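Local coordinates for protein acyl-homoserine-lactone synthase (Mesorhizobium sp. ORS 3359, PDB 6WNS) that catalyses the synthesis of acyl-homoserine lactone quorum-sensing signals, probably from S-adenosylmethionine and an acyl-coenzyme A donor, at residues P79-E84 with I100-R105. Sequence-based numbering, arbitrary orientation.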
ATOM      1  N   PRO A  79      -5.209  -1.073  15.338  1.00 52.06           N
ATOM      2  CA  PRO A  79      -3.797  -0.721  15.421  1.00 51.21           C
ATOM      3  C   PRO A  79      -3.140  -0.819  14.046  1.00 49.56           C
ATOM      4  O   PRO A  79      -3.393  -1.758  13.306  1.00 49.02           O
ATOM      5  CB  PRO A  79      -3.200  -1.714  16.435  1.00 53.03           C
ATOM      6  CG  PRO A  79      -4.251  -2.769  16.713  1.00 53.53           C
ATOM      7  CD  PRO A  79      -5.550  -2.173  16.252  1.00 53.56           C
ATOM      8  N   HIS A  80      -2.356   0.198  13.707  1.00 48.45           N
ATOM      9  CA  HIS A  80      -1.695   0.288  12.398  1.00 48.85           C
ATOM     10  C   HIS A  80      -0.331   0.972  12.572  1.00 47.09           C
ATOM     11  O   HIS A  80       0.039   1.266  13.733  1.00 50.82           O
ATOM     12  CB  HIS A  80      -2.638   0.916  11.391  1.00 48.96           C
ATOM     13  CG  HIS A  80      -3.038   2.312  11.733  1.00 50.97           C
ATOM     14  ND1 HIS A  80      -4.035   2.565  12.674  1.00 51.82           N
ATOM     15  CD2 HIS A  80      -2.682   3.513  11.239  1.00 55.14           C
ATOM     16  CE1 HIS A  80      -4.247   3.877  12.736  1.00 55.70           C
ATOM     17  NE2 HIS A  80      -3.430   4.458  11.890  1.00 55.13           N
ATOM     18  N   LEU A  81       0.481   1.003  11.521  1.00 45.42           N
ATOM     19  CA  LEU A  81       1.893   1.437  11.659  1.00 45.66           C
ATOM     20  C   LEU A  81       1.936   2.865  12.244  1.00 46.10           C
ATOM     21  O   LEU A  81       2.688   3.120  13.200  1.00 47.46           O
ATOM     22  CB  LEU A  81       2.602   1.432  10.308  1.00 47.00           C
ATOM     23  CG  LEU A  81       4.083   1.793  10.393  1.00 44.04           C
ATOM     24  CD1 LEU A  81       4.856   0.695  11.090  1.00 46.22           C
ATOM     25  CD2 LEU A  81       4.661   1.999   9.024  1.00 46.40           C
ATOM     26  N   MET A  82       1.100   3.722  11.724  1.00 47.46           N
ATOM     27  CA  MET A  82       1.128   5.153  12.133  1.00 51.76           C
ATOM     28  C   MET A  82       0.644   5.253  13.559  1.00 55.91           C
ATOM     29  O   MET A  82       1.173   6.133  14.273  1.00 61.55           O
ATOM     30  CB  MET A  82       0.308   6.069  11.220  1.00 55.86           C
ATOM     31  CG  MET A  82       0.746   7.541  11.312  1.00 60.64           C
ATOM     32  SD  MET A  82      -0.346   8.706  10.496  1.00 61.77           S
ATOM     33  CE  MET A  82      -0.261   8.132   8.798  1.00 61.38           C
ATOM     34  N   SER A  83      -0.284   4.386  13.980  1.00 52.13           N
ATOM     35  CA  SER A  83      -0.817   4.464  15.346  1.00 55.53           C
ATOM     36  C   SER A  83       0.165   3.839  16.324  1.00 54.87           C
ATOM     37  O   SER A  83       0.315   4.406  17.369  1.00 52.48           O
ATOM     38  CB  SER A  83      -2.198   3.881  15.471  1.00 56.37           C
ATOM     39  OG  SER A  83      -2.182   2.489  15.643  1.00 52.81           O
ATOM     40  N   GLU A  84       0.810   2.731  15.990  1.00 48.91           N
ATOM     41  CA  GLU A  84       1.618   1.982  16.986  1.00 49.78           C
ATOM     42  C   GLU A  84       3.092   2.396  16.957  1.00 53.07           C
ATOM     43  O   GLU A  84       3.743   2.181  17.953  1.00 51.88           O
ATOM     44  CB  GLU A  84       1.477   0.509  16.676  1.00 51.52           C
ATOM     45  CG  GLU A  84       0.044   0.041  16.796  1.00 54.86           C
ATOM     46  CD  GLU A  84      -0.749   0.468  18.038  1.00 57.64           C
ATOM     47  OE1 GLU A  84      -0.440   0.003  19.135  1.00 56.85           O
ATOM     48  OE2 GLU A  84      -1.668   1.275  17.876  1.00 54.76           O
ATOM     49  N   ILE A 100     -11.517   5.345   6.664  1.00 70.61           N
ATOM     50  CA  ILE A 100     -10.064   5.662   6.490  1.00 66.35           C
ATOM     51  C   ILE A 100      -9.248   4.394   6.721  1.00 62.10           C
ATOM     52  O   ILE A 100      -9.339   3.876   7.837  1.00 60.40           O
ATOM     53  CB  ILE A 100      -9.649   6.789   7.456  1.00 66.75           C
ATOM     54  CG1 ILE A 100     -10.462   8.072   7.213  1.00 73.92           C
ATOM     55  CG2 ILE A 100      -8.159   7.062   7.375  1.00 64.78           C
ATOM     56  CD1 ILE A 100      -9.944   9.293   7.956  1.00 74.93           C
ATOM     57  N   PHE A 101      -8.358   4.023   5.768  1.00 59.67           N
ATOM     58  CA  PHE A 101      -7.502   2.813   5.900  1.00 55.34           C
ATOM     59  C   PHE A 101      -6.064   3.265   5.751  1.00 57.96           C
ATOM     60  O   PHE A 101      -5.811   4.302   5.116  1.00 60.75           O
ATOM     61  CB  PHE A 101      -7.850   1.723   4.882  1.00 56.65           C
ATOM     62  CG  PHE A 101      -9.004   0.823   5.286  1.00 59.51           C
ATOM     63  CD1 PHE A 101      -8.863  -0.565   5.313  1.00 61.60           C
ATOM     64  CD2 PHE A 101     -10.201   1.366   5.727  1.00 61.35           C
ATOM     65  CE1 PHE A 101      -9.934  -1.373   5.663  1.00 57.29           C
ATOM     66  CE2 PHE A 101     -11.280   0.559   6.059  1.00 61.31           C
ATOM     67  CZ  PHE A 101     -11.139  -0.806   6.021  1.00 61.37           C
ATOM     68  N   GLU A 102      -5.156   2.555   6.389  1.00 54.52           N
ATOM     69  CA  GLU A 102      -3.719   2.912   6.293  1.00 52.73           C
ATOM     70  C   GLU A 102      -3.126   2.040   5.195  1.00 50.54           C
ATOM     71  O   GLU A 102      -3.334   0.832   5.256  1.00 48.57           O
ATOM     72  CB  GLU A 102      -3.010   2.748   7.623  1.00 51.53           C
ATOM     73  CG  GLU A 102      -1.532   3.003   7.448  1.00 49.96           C
ATOM     74  CD  GLU A 102      -0.637   2.529   8.556  1.00 46.09           C
ATOM     75  OE1 GLU A 102      -0.716   1.335   8.884  1.00 44.77           O
ATOM     76  OE2 GLU A 102       0.152   3.399   9.101  1.00 50.42           O
ATOM     77  N   TRP A 103      -2.380   2.676   4.293  1.00 51.03           N
ATOM     78  CA  TRP A 103      -1.516   2.088   3.240  1.00 51.58           C
ATOM     79  C   TRP A 103      -0.138   1.758   3.815  1.00 49.31           C
ATOM     80  O   TRP A 103       0.524   2.684   4.368  1.00 50.86           O
ATOM     81  CB  TRP A 103      -1.404   3.085   2.099  1.00 52.45           C
ATOM     82  CG  TRP A 103      -0.660   2.663   0.877  1.00 52.89           C
ATOM     83  CD1 TRP A 103      -0.364   1.408   0.436  1.00 51.88           C
ATOM     84  CD2 TRP A 103      -0.213   3.565  -0.150  1.00 54.71           C
ATOM     85  NE1 TRP A 103       0.254   1.482  -0.794  1.00 51.43           N
ATOM     86  CE2 TRP A 103       0.332   2.781  -1.185  1.00 51.81           C
ATOM     87  CE3 TRP A 103      -0.305   4.958  -0.332  1.00 57.53           C
ATOM     88  CZ2 TRP A 103       0.876   3.347  -2.328  1.00 56.20           C
ATOM     89  CZ3 TRP A 103       0.238   5.525  -1.456  1.00 58.37           C
ATOM     90  CH2 TRP A 103       0.815   4.727  -2.450  1.00 59.61           C
ATOM     91  N   THR A 104       0.273   0.487   3.676  1.00 47.99           N
ATOM     92  CA  THR A 104       1.656   0.064   3.965  1.00 48.47           C
ATOM     93  C   THR A 104       2.112  -0.849   2.816  1.00 48.23           C
ATOM     94  O   THR A 104       1.261  -1.365   2.047  1.00 43.28           O
ATOM     95  CB  THR A 104       1.716  -0.588   5.358  1.00 44.71           C
ATOM     96  OG1 THR A 104       0.679  -1.572   5.472  1.00 41.54           O
ATOM     97  CG2 THR A 104       1.559   0.406   6.490  1.00 45.56           C
ATOM     98  N   ARG A 105       3.402  -1.146   2.785  1.00 47.19           N
ATOM     99  CA  ARG A 105       3.954  -2.250   1.960  1.00 44.26           C
ATOM    100  C   ARG A 105       3.628  -2.047   0.480  1.00 47.12           C
ATOM    101  O   ARG A 105       3.178  -2.970  -0.149  1.00 46.95           O
ATOM    102  CB  ARG A 105       3.491  -3.558   2.581  1.00 39.79           C
ATOM    103  CG  ARG A 105       3.914  -3.652   4.040  1.00 41.14           C
ATOM    104  CD  ARG A 105       5.333  -3.241   4.449  1.00 43.14           C
ATOM    105  NE  ARG A 105       5.617  -3.724   5.809  1.00 41.32           N
ATOM    106  CZ  ARG A 105       6.161  -4.911   6.054  1.00 42.29           C
ATOM    107  NH1 ARG A 105       6.791  -5.551   5.082  1.00 43.81           N
ATOM    108  NH2 ARG A 105       6.331  -5.315   7.296  1.00 38.77           N
TER
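Glu102 reaches from strand 100-108 to the first turn of the short helix 81-84 and holds its two leading amides with one carboxylate. Leu81 N donates to Glu102 OE1 at 2.9 Å and Met82 N to Glu102 OE2 at 2.8 Å. Both oxygens are met on their syn side, though the donors stand 16° and 24° out of the carboxylate plane and the bonds are bent. With CG anti to its backbone N (chi1 175°), the extended chain carries the acid group to the start of the helix, where one bond to each oxygen fixes its rotation. Around it the packing is close: Glu102 OE2 lies 3.4 Å from Met82 CB, and the His80 ring, at right angles to the carboxylate, turns its CD2 edge to Glu102 CD at 3.5 Å. His80 ND1 hydrogen-bonds to Glu78 O, and Ser83 CB lies over one ring face, near the rim. Toward Leu81, which is partly exposed, the contact thins to its CB against Thr104 CG2 at 4.1 Å, while Thr104 OG1 is hydrogen-bonded to Arg72 NE. His80 is the N-cap, its N donating a hydrogen bond to Ser83 OG; the strand carboxylate thus ties this helix start to a central strand of the acetyltransferase-like autoinducer synthase fold.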